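Local coordinates for protein FAD-binding oxidoreductase (Gulosibacter chungangensis, PDB 7PBG) that oxidises 4-ethylphenol, dehydrogenating 4-alkylphenols toward 4-vinylphenol products with the help of a covalently bound FAD cofactor, at residues A[251-263]-A[404-417]. Sequence-based numbering, arbitrary orientation.
Sequences NEDDLPAIMETTL and PSGEDAAKQYEDTK
Lys417 NZ is gripped by two carboxylates and a water: it lies 2.7 Å from Glu252 OE1, on that oxygen's syn lone pair, and 3.1 Å from Glu414 OE1 one turn back on its own helix. With CG anti to the backbone N (chi1 -166°) and a bend at chi3, the lysine meets the extended Glu252 chain, which comes from the opposite direction. Glu252 OE1 also sits at the edge of the Tyr413 ring, in its plane and 3.5 Å from CE2. Without this amine, as with an alanine here, Glu252 OE1 and Glu414 OE1, 4.0 Å apart, would probably face each other as like charges with no cation to bind both.

Beyond this network helices 255-263 and 406-417 run roughly antiparallel (139°) and pack on the same face of the large antiparallel sheet that, as in relatives of the VAO/PCMH flavoprotein fold, probably belongs to the substrate (cap) domain; Leu255 and Met259 rest on Phe431 of that sheet, while Tyr413 OH bonds Asn280. Gly406 allows the closest approach, its CA 3.4 Å from Pro256 CA, with a CA-H...O contact in each direction; a CB there would run into Pro256 O. One turn on, Pro256 CG presses on Ala410 CB at 3.6 Å, and Ala409 CB fits between Leu255 CD2 and Met259 CG. Where Ser405 OG caps Asp408 N, Glu260 bends at chi2 to bring OE2 2.8 Å from Gly406 N, a nearly straight bond (168°) made on the anti side of the carboxylate and tilted out of its plane. A water links the same OE2 to Glu407 N, and Glu260 OE1 salt-bridges Lys120 of the second subunit.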
ATOM      1  N   ASN A 251      19.372  -1.680 -32.300  1.00 19.68           N
ATOM      2  CA  ASN A 251      18.226  -1.820 -33.223  1.00 21.80           C
ATOM      3  C   ASN A 251      16.948  -1.325 -32.551  1.00 20.06           C
ATOM      4  O   ASN A 251      16.687  -1.724 -31.401  1.00 21.33           O
ATOM      5  CB  ASN A 251      18.111  -3.276 -33.683  1.00 24.70           C
ATOM      6  CG  ASN A 251      17.367  -3.428 -34.987  1.00 28.84           C
ATOM      7  OD1 ASN A 251      16.278  -2.874 -35.208  1.00 26.66           O
ATOM      8  ND2 ASN A 251      17.985  -4.173 -35.896  1.00 36.24           N
ATOM      9  N   GLU A 252      16.108  -0.604 -33.277  1.00 20.19           N
ATOM     10  CA  GLU A 252      14.762  -0.273 -32.767  1.00 23.52           C
ATOM     11  C   GLU A 252      14.016  -1.557 -32.433  1.00 22.82           C
ATOM     12  O   GLU A 252      13.110  -1.520 -31.582  1.00 21.37           O
ATOM     13  CB  GLU A 252      13.918   0.485 -33.778  1.00 26.76           C
ATOM     14  CG  GLU A 252      14.215   1.945 -33.777  1.00 34.12           C
ATOM     15  CD  GLU A 252      13.179   2.779 -34.497  1.00 37.66           C
ATOM     16  OE1 GLU A 252      12.039   2.310 -34.636  1.00 32.31           O
ATOM     17  OE2 GLU A 252      13.535   3.914 -34.889  1.00 45.90           O
ATOM     18  N   ASP A 253      14.291  -2.615 -33.192  1.00 21.74           N
ATOM     19  CA  ASP A 253      13.528  -3.879 -33.044  1.00 22.49           C
ATOM     20  C   ASP A 253      14.082  -4.696 -31.875  1.00 21.95           C
ATOM     21  O   ASP A 253      13.565  -5.775 -31.644  1.00 21.83           O
ATOM     22  CB  ASP A 253      13.584  -4.709 -34.312  1.00 24.03           C
ATOM     23  CG  ASP A 253      12.824  -4.098 -35.469  1.00 29.28           C
ATOM     24  OD1 ASP A 253      11.817  -3.377 -35.221  1.00 32.12           O
ATOM     25  OD2 ASP A 253      13.238  -4.378 -36.607  1.00 32.01           O
ATOM     26  N   ASP A 254      15.017  -4.174 -31.082  1.00 19.93           N
ATOM     27  CA  ASP A 254      15.525  -4.915 -29.904  1.00 18.97           C
ATOM     28  C   ASP A 254      14.571  -4.785 -28.706  1.00 18.98           C
ATOM     29  O   ASP A 254      14.757  -5.512 -27.719  1.00 19.41           O
ATOM     30  CB  ASP A 254      16.848  -4.355 -29.421  1.00 19.68           C
ATOM     31  N   LEU A 255      13.536  -3.946 -28.781  1.00 18.38           N
ATOM     32  CA  LEU A 255      12.691  -3.708 -27.599  1.00 18.30           C
ATOM     33  C   LEU A 255      12.078  -5.003 -27.068  1.00 18.89           C
ATOM     34  O   LEU A 255      12.095  -5.196 -25.848  1.00 19.05           O
ATOM     35  CB  LEU A 255      11.629  -2.651 -27.911  1.00 18.33           C
ATOM     36  CG  LEU A 255      10.677  -2.313 -26.775  1.00 19.18           C
ATOM     37  CD1 LEU A 255      11.403  -1.646 -25.606  1.00 18.19           C
ATOM     38  CD2 LEU A 255       9.565  -1.405 -27.281  1.00 20.36           C
ATOM     39  N   PRO A 256      11.471  -5.923 -27.872  1.00 18.33           N
ATOM     40  CA  PRO A 256      10.904  -7.120 -27.265  1.00 18.58           C
ATOM     41  C   PRO A 256      11.904  -7.921 -26.428  1.00 19.27           C
ATOM     42  O   PRO A 256      11.617  -8.247 -25.271  1.00 19.72           O
ATOM     43  CB  PRO A 256      10.390  -7.943 -28.455  1.00 19.47           C
ATOM     44  CG  PRO A 256      10.122  -6.922 -29.488  1.00 22.55           C
ATOM     45  CD  PRO A 256      11.206  -5.860 -29.324  1.00 19.41           C
ATOM     46  N   ALA A 257      13.088  -8.195 -26.965  1.00 16.47           N
ATOM     47  CA  ALA A 257      14.070  -8.951 -26.190  1.00 17.76           C
ATOM     48  C   ALA A 257      14.501  -8.177 -24.935  1.00 16.14           C
ATOM     49  O   ALA A 257      14.869  -8.829 -23.904  1.00 17.93           O
ATOM     50  CB  ALA A 257      15.250  -9.301 -27.031  1.00 17.14           C
ATOM     51  N   ILE A 258      14.628  -6.861 -25.052  1.00 18.96           N
ATOM     52  CA  ILE A 258      15.014  -6.060 -23.877  1.00 17.89           C
ATOM     53  C   ILE A 258      13.983  -6.287 -22.765  1.00 17.14           C
ATOM     54  O   ILE A 258      14.361  -6.554 -21.644  1.00 18.43           O
ATOM     55  CB  ILE A 258      15.157  -4.582 -24.190  1.00 18.68           C
ATOM     56  CG1 ILE A 258      16.268  -4.321 -25.219  1.00 17.29           C
ATOM     57  CG2 ILE A 258      15.302  -3.820 -22.882  1.00 19.81           C
ATOM     58  CD1 ILE A 258      16.227  -2.908 -25.828  1.00 17.92           C
ATOM     59  N   MET A 259      12.687  -6.187 -23.085  1.00 16.50           N
ATOM     60  CA  MET A 259      11.662  -6.242 -22.047  1.00 19.11           C
ATOM     61  C   MET A 259      11.611  -7.683 -21.497  1.00 20.14           C
ATOM     62  O   MET A 259      11.505  -7.840 -20.287  1.00 20.05           O
ATOM     63  CB  MET A 259      10.292  -5.805 -22.585  1.00 19.41           C
ATOM     64  CG  MET A 259      10.235  -4.412 -23.129  1.00 19.09           C
ATOM     65  SD  MET A 259      11.003  -3.115 -22.135  1.00 23.15           S
ATOM     66  CE  MET A 259       9.956  -3.233 -20.686  1.00 23.54           C
ATOM     67  N   GLU A 260      11.728  -8.707 -22.363  1.00 19.27           N
ATOM     68  CA  GLU A 260      11.600 -10.101 -21.926  1.00 20.41           C
ATOM     69  C   GLU A 260      12.853 -10.484 -21.134  1.00 20.82           C
ATOM     70  O   GLU A 260      12.732 -11.358 -20.288  1.00 21.04           O
ATOM     71  CB  GLU A 260      11.338 -11.016 -23.104  1.00 20.95           C
ATOM     72  CG  GLU A 260       9.965 -10.809 -23.688  1.00 22.21           C
ATOM     73  CD  GLU A 260       8.787 -11.313 -22.869  1.00 25.16           C
ATOM     74  OE1 GLU A 260       9.000 -12.089 -21.917  1.00 27.45           O
ATOM     75  OE2 GLU A 260       7.647 -10.978 -23.223  1.00 26.18           O
ATOM     76  N   THR A 261      14.001  -9.832 -21.355  1.00 19.70           N
ATOM     77  CA  THR A 261      15.212 -10.089 -20.546  1.00 19.32           C
ATOM     78  C   THR A 261      15.072  -9.440 -19.159  1.00 18.62           C
ATOM     79  O   THR A 261      15.487 -10.040 -18.132  1.00 20.12           O
ATOM     80  CB  THR A 261      16.492  -9.606 -21.234  1.00 19.87           C
ATOM     81  OG1 THR A 261      16.560 -10.286 -22.488  1.00 16.47           O
ATOM     82  CG2 THR A 261      17.753  -9.881 -20.443  1.00 21.19           C
ATOM     83  N   THR A 262      14.456  -8.276 -19.125  1.00 18.82           N
ATOM     84  CA  THR A 262      14.314  -7.439 -17.911  1.00 19.39           C
ATOM     85  C   THR A 262      13.424  -8.150 -16.868  1.00 20.11           C
ATOM     86  O   THR A 262      13.790  -8.222 -15.721  1.00 19.34           O
ATOM     87  CB  THR A 262      13.739  -6.058 -18.255  1.00 19.19           C
ATOM     88  OG1 THR A 262      14.589  -5.397 -19.199  1.00 18.49           O
ATOM     89  CG2 THR A 262      13.557  -5.259 -16.992  1.00 18.55           C
ATOM     90  N   LEU A 263      12.275  -8.689 -17.287  1.00 18.34           N
ATOM     91  CA  LEU A 263      11.231  -9.156 -16.362  1.00 19.68           C
ATOM     92  C   LEU A 263      11.849 -10.143 -15.368  1.00 18.27           C
ATOM     93  O   LEU A 263      11.696  -9.959 -14.172  1.00 19.23           O
ATOM     94  CB  LEU A 263      10.092  -9.798 -17.161  1.00 19.75           C
ATOM     95  CG  LEU A 263       9.024 -10.461 -16.307  1.00 20.72           C
ATOM     96  CD1 LEU A 263       8.323  -9.462 -15.417  1.00 20.61           C
ATOM     97  CD2 LEU A 263       8.043 -11.181 -17.195  1.00 21.76           C
ATOM     98  N   PRO A 404       3.649  -7.276 -18.648  1.00 22.42           N
ATOM     99  CA  PRO A 404       4.931  -7.375 -19.325  1.00 22.89           C
ATOM    100  C   PRO A 404       4.915  -8.349 -20.496  1.00 26.95           C
ATOM    101  O   PRO A 404       4.465  -9.528 -20.389  1.00 25.47           O
ATOM    102  CB  PRO A 404       5.871  -7.845 -18.236  1.00 22.10           C
ATOM    103  CG  PRO A 404       5.264  -7.247 -16.990  1.00 22.11           C
ATOM    104  CD  PRO A 404       3.781  -7.475 -17.199  1.00 22.27           C
ATOM    105  N   SER A 405       5.434  -7.842 -21.601  1.00 28.14           N
ATOM    106  CA  SER A 405       5.368  -8.523 -22.904  1.00 26.65           C
ATOM    107  C   SER A 405       6.250  -7.757 -23.862  1.00 23.22           C
ATOM    108  O   SER A 405       5.945  -6.595 -24.122  1.00 23.10           O
ATOM    109  CB  SER A 405       3.964  -8.614 -23.444  1.00 26.31           C
ATOM    110  OG  SER A 405       4.004  -9.003 -24.822  1.00 23.47           O
ATOM    111  N   GLY A 406       7.307  -8.395 -24.355  1.00 21.96           N
ATOM    112  CA  GLY A 406       8.116  -7.785 -25.407  1.00 22.90           C
ATOM    113  C   GLY A 406       7.264  -7.473 -26.623  1.00 23.10           C
ATOM    114  O   GLY A 406       7.382  -6.390 -27.181  1.00 21.82           O
ATOM    115  N   GLU A 407       6.479  -8.458 -27.067  1.00 25.20           N
ATOM    116  CA  GLU A 407       5.742  -8.356 -28.333  1.00 26.47           C
ATOM    117  C   GLU A 407       4.775  -7.179 -28.190  1.00 24.73           C
ATOM    118  O   GLU A 407       4.704  -6.339 -29.129  1.00 25.23           O
ATOM    119  CB  GLU A 407       5.081  -9.704 -28.629  1.00 29.15           C
ATOM    120  CG  GLU A 407       4.117  -9.656 -29.787  1.00 33.36           C
ATOM    121  CD  GLU A 407       3.249 -10.896 -29.897  1.00 39.74           C
ATOM    122  OE1 GLU A 407       3.689 -11.955 -29.434  1.00 38.09           O
ATOM    123  OE2 GLU A 407       2.109 -10.783 -30.409  1.00 44.01           O
ATOM    124  N   ASP A 408       4.095  -7.055 -27.045  1.00 21.35           N
ATOM    125  CA  ASP A 408       3.078  -5.983 -26.896  1.00 22.57           C
ATOM    126  C   ASP A 408       3.808  -4.624 -26.769  1.00 24.55           C
ATOM    127  O   ASP A 408       3.288  -3.629 -27.298  1.00 24.64           O
ATOM    128  CB  ASP A 408       2.155  -6.178 -25.693  1.00 24.23           C
ATOM    129  CG  ASP A 408       1.322  -7.460 -25.763  1.00 27.79           C
ATOM    130  OD1 ASP A 408       0.830  -7.879 -24.675  1.00 27.56           O
ATOM    131  OD2 ASP A 408       1.204  -8.031 -26.893  1.00 28.21           O
ATOM    132  N   ALA A 409       4.958  -4.569 -26.105  1.00 24.22           N
ATOM    133  CA  ALA A 409       5.726  -3.315 -25.963  1.00 23.33           C
ATOM    134  C   ALA A 409       6.036  -2.807 -27.367  1.00 24.54           C
ATOM    135  O   ALA A 409       5.772  -1.640 -27.632  1.00 23.32           O
ATOM    136  CB  ALA A 409       6.982  -3.507 -25.149  1.00 22.56           C
ATOM    137  N   ALA A 410       6.586  -3.673 -28.236  1.00 23.00           N
ATOM    138  CA  ALA A 410       6.987  -3.285 -29.609  1.00 24.23           C
ATOM    139  C   ALA A 410       5.770  -2.830 -30.395  1.00 24.95           C
ATOM    140  O   ALA A 410       5.903  -1.898 -31.161  1.00 24.18           O
ATOM    141  CB  ALA A 410       7.709  -4.411 -30.293  1.00 23.35           C
ATOM    142  N   LYS A 411       4.619  -3.459 -30.203  1.00 22.97           N
ATOM    143  CA  LYS A 411       3.413  -3.056 -30.962  1.00 25.17           C
ATOM    144  C   LYS A 411       2.978  -1.682 -30.479  1.00 24.68           C
ATOM    145  O   LYS A 411       2.659  -0.821 -31.338  1.00 23.59           O
ATOM    146  CB  LYS A 411       2.251  -4.052 -30.865  1.00 26.03           C
ATOM    147  N   GLN A 412       2.937  -1.455 -29.168  1.00 25.79           N
ATOM    148  CA  GLN A 412       2.640  -0.125 -28.609  1.00 26.83           C
ATOM    149  C   GLN A 412       3.604   0.905 -29.189  1.00 24.29           C
ATOM    150  O   GLN A 412       3.142   1.970 -29.628  1.00 23.13           O
ATOM    151  CB  GLN A 412       2.773  -0.120 -27.096  1.00 24.59           C
ATOM    152  CG  GLN A 412       1.582  -0.737 -26.421  1.00 26.11           C
ATOM    153  CD  GLN A 412       1.419  -0.127 -25.054  1.00 27.70           C
ATOM    154  OE1 GLN A 412       0.941   1.010 -24.912  1.00 30.22           O
ATOM    155  NE2 GLN A 412       1.843  -0.873 -24.056  1.00 28.02           N
ATOM    156  N   TYR A 413       4.901   0.614 -29.202  1.00 22.72           N
ATOM    157  CA  TYR A 413       5.900   1.544 -29.780  1.00 23.58           C
ATOM    158  C   TYR A 413       5.560   1.858 -31.237  1.00 23.87           C
ATOM    159  O   TYR A 413       5.493   3.046 -31.595  1.00 24.35           O
ATOM    160  CB  TYR A 413       7.321   0.984 -29.738  1.00 23.36           C
ATOM    161  CG  TYR A 413       8.386   1.957 -30.178  1.00 24.00           C
ATOM    162  CD1 TYR A 413       8.581   3.118 -29.471  1.00 24.91           C
ATOM    163  CD2 TYR A 413       9.197   1.749 -31.289  1.00 27.30           C
ATOM    164  CE1 TYR A 413       9.572   4.038 -29.793  1.00 27.73           C
ATOM    165  CE2 TYR A 413      10.187   2.679 -31.637  1.00 26.66           C
ATOM    166  CZ  TYR A 413      10.404   3.814 -30.867  1.00 32.55           C
ATOM    167  OH  TYR A 413      11.402   4.759 -31.103  1.00 33.03           O
ATOM    168  N   GLU A 414       5.420   0.825 -32.074  1.00 24.49           N
ATOM    169  CA  GLU A 414       5.168   1.003 -33.537  1.00 26.34           C
ATOM    170  C   GLU A 414       3.866   1.778 -33.735  1.00 24.66           C
ATOM    171  O   GLU A 414       3.852   2.697 -34.524  1.00 24.98           O
ATOM    172  CB  GLU A 414       5.160  -0.342 -34.273  1.00 30.43           C
ATOM    173  CG  GLU A 414       6.567  -0.915 -34.420  1.00 37.04           C
ATOM    174  CD  GLU A 414       7.563  -0.022 -35.161  1.00 42.29           C
ATOM    175  OE1 GLU A 414       8.795  -0.081 -34.845  1.00 39.39           O
ATOM    176  OE2 GLU A 414       7.115   0.736 -36.062  1.00 45.44           O
ATOM    177  N   ASP A 415       2.808   1.415 -33.032  1.00 23.08           N
ATOM    178  CA  ASP A 415       1.505   2.106 -33.159  1.00 24.11           C
ATOM    179  C   ASP A 415       1.668   3.573 -32.748  1.00 26.30           C
ATOM    180  O   ASP A 415       1.035   4.440 -33.379  1.00 24.96           O
ATOM    181  CB  ASP A 415       0.427   1.451 -32.297  1.00 25.01           C
ATOM    182  CG  ASP A 415      -0.079   0.107 -32.834  1.00 29.42           C
ATOM    183  OD1 ASP A 415       0.247  -0.237 -33.966  1.00 28.95           O
ATOM    184  OD2 ASP A 415      -0.800  -0.573 -32.099  1.00 29.89           O
ATOM    185  N   THR A 416       2.375   3.849 -31.653  1.00 24.86           N
ATOM    186  CA  THR A 416       2.479   5.234 -31.126  1.00 22.63           C
ATOM    187  C   THR A 416       3.365   6.049 -32.073  1.00 23.25           C
ATOM    188  O   THR A 416       3.073   7.206 -32.266  1.00 23.13           O
ATOM    189  CB  THR A 416       2.918   5.243 -29.659  1.00 22.63           C
ATOM    190  OG1 THR A 416       2.009   4.473 -28.884  1.00 24.05           O
ATOM    191  CG2 THR A 416       2.986   6.619 -29.029  1.00 19.69           C
ATOM    192  N   LYS A 417       4.441   5.463 -32.604  1.00 22.83           N
ATOM    193  CA  LYS A 417       5.291   6.119 -33.631  1.00 26.91           C
ATOM    194  C   LYS A 417       4.411   6.517 -34.816  1.00 25.25           C
ATOM    195  O   LYS A 417       4.533   7.632 -35.284  1.00 24.33           O
ATOM    196  CB  LYS A 417       6.401   5.161 -34.053  1.00 30.08           C
ATOM    197  CG  LYS A 417       7.537   5.785 -34.831  1.00 40.94           C
ATOM    198  CD  LYS A 417       8.754   4.890 -34.823  1.00 39.33           C
ATOM    199  CE  LYS A 417       8.421   3.522 -35.367  1.00 43.49           C
ATOM    200  NZ  LYS A 417       9.648   2.795 -35.756  1.00 42.15           N
TER
HETATM  201  O   HOH W   1      11.791   5.091 -36.454  1.00 29.67           O
HETATM  202  O   HOH W   2       6.860 -11.137 -26.066  1.00 27.99           O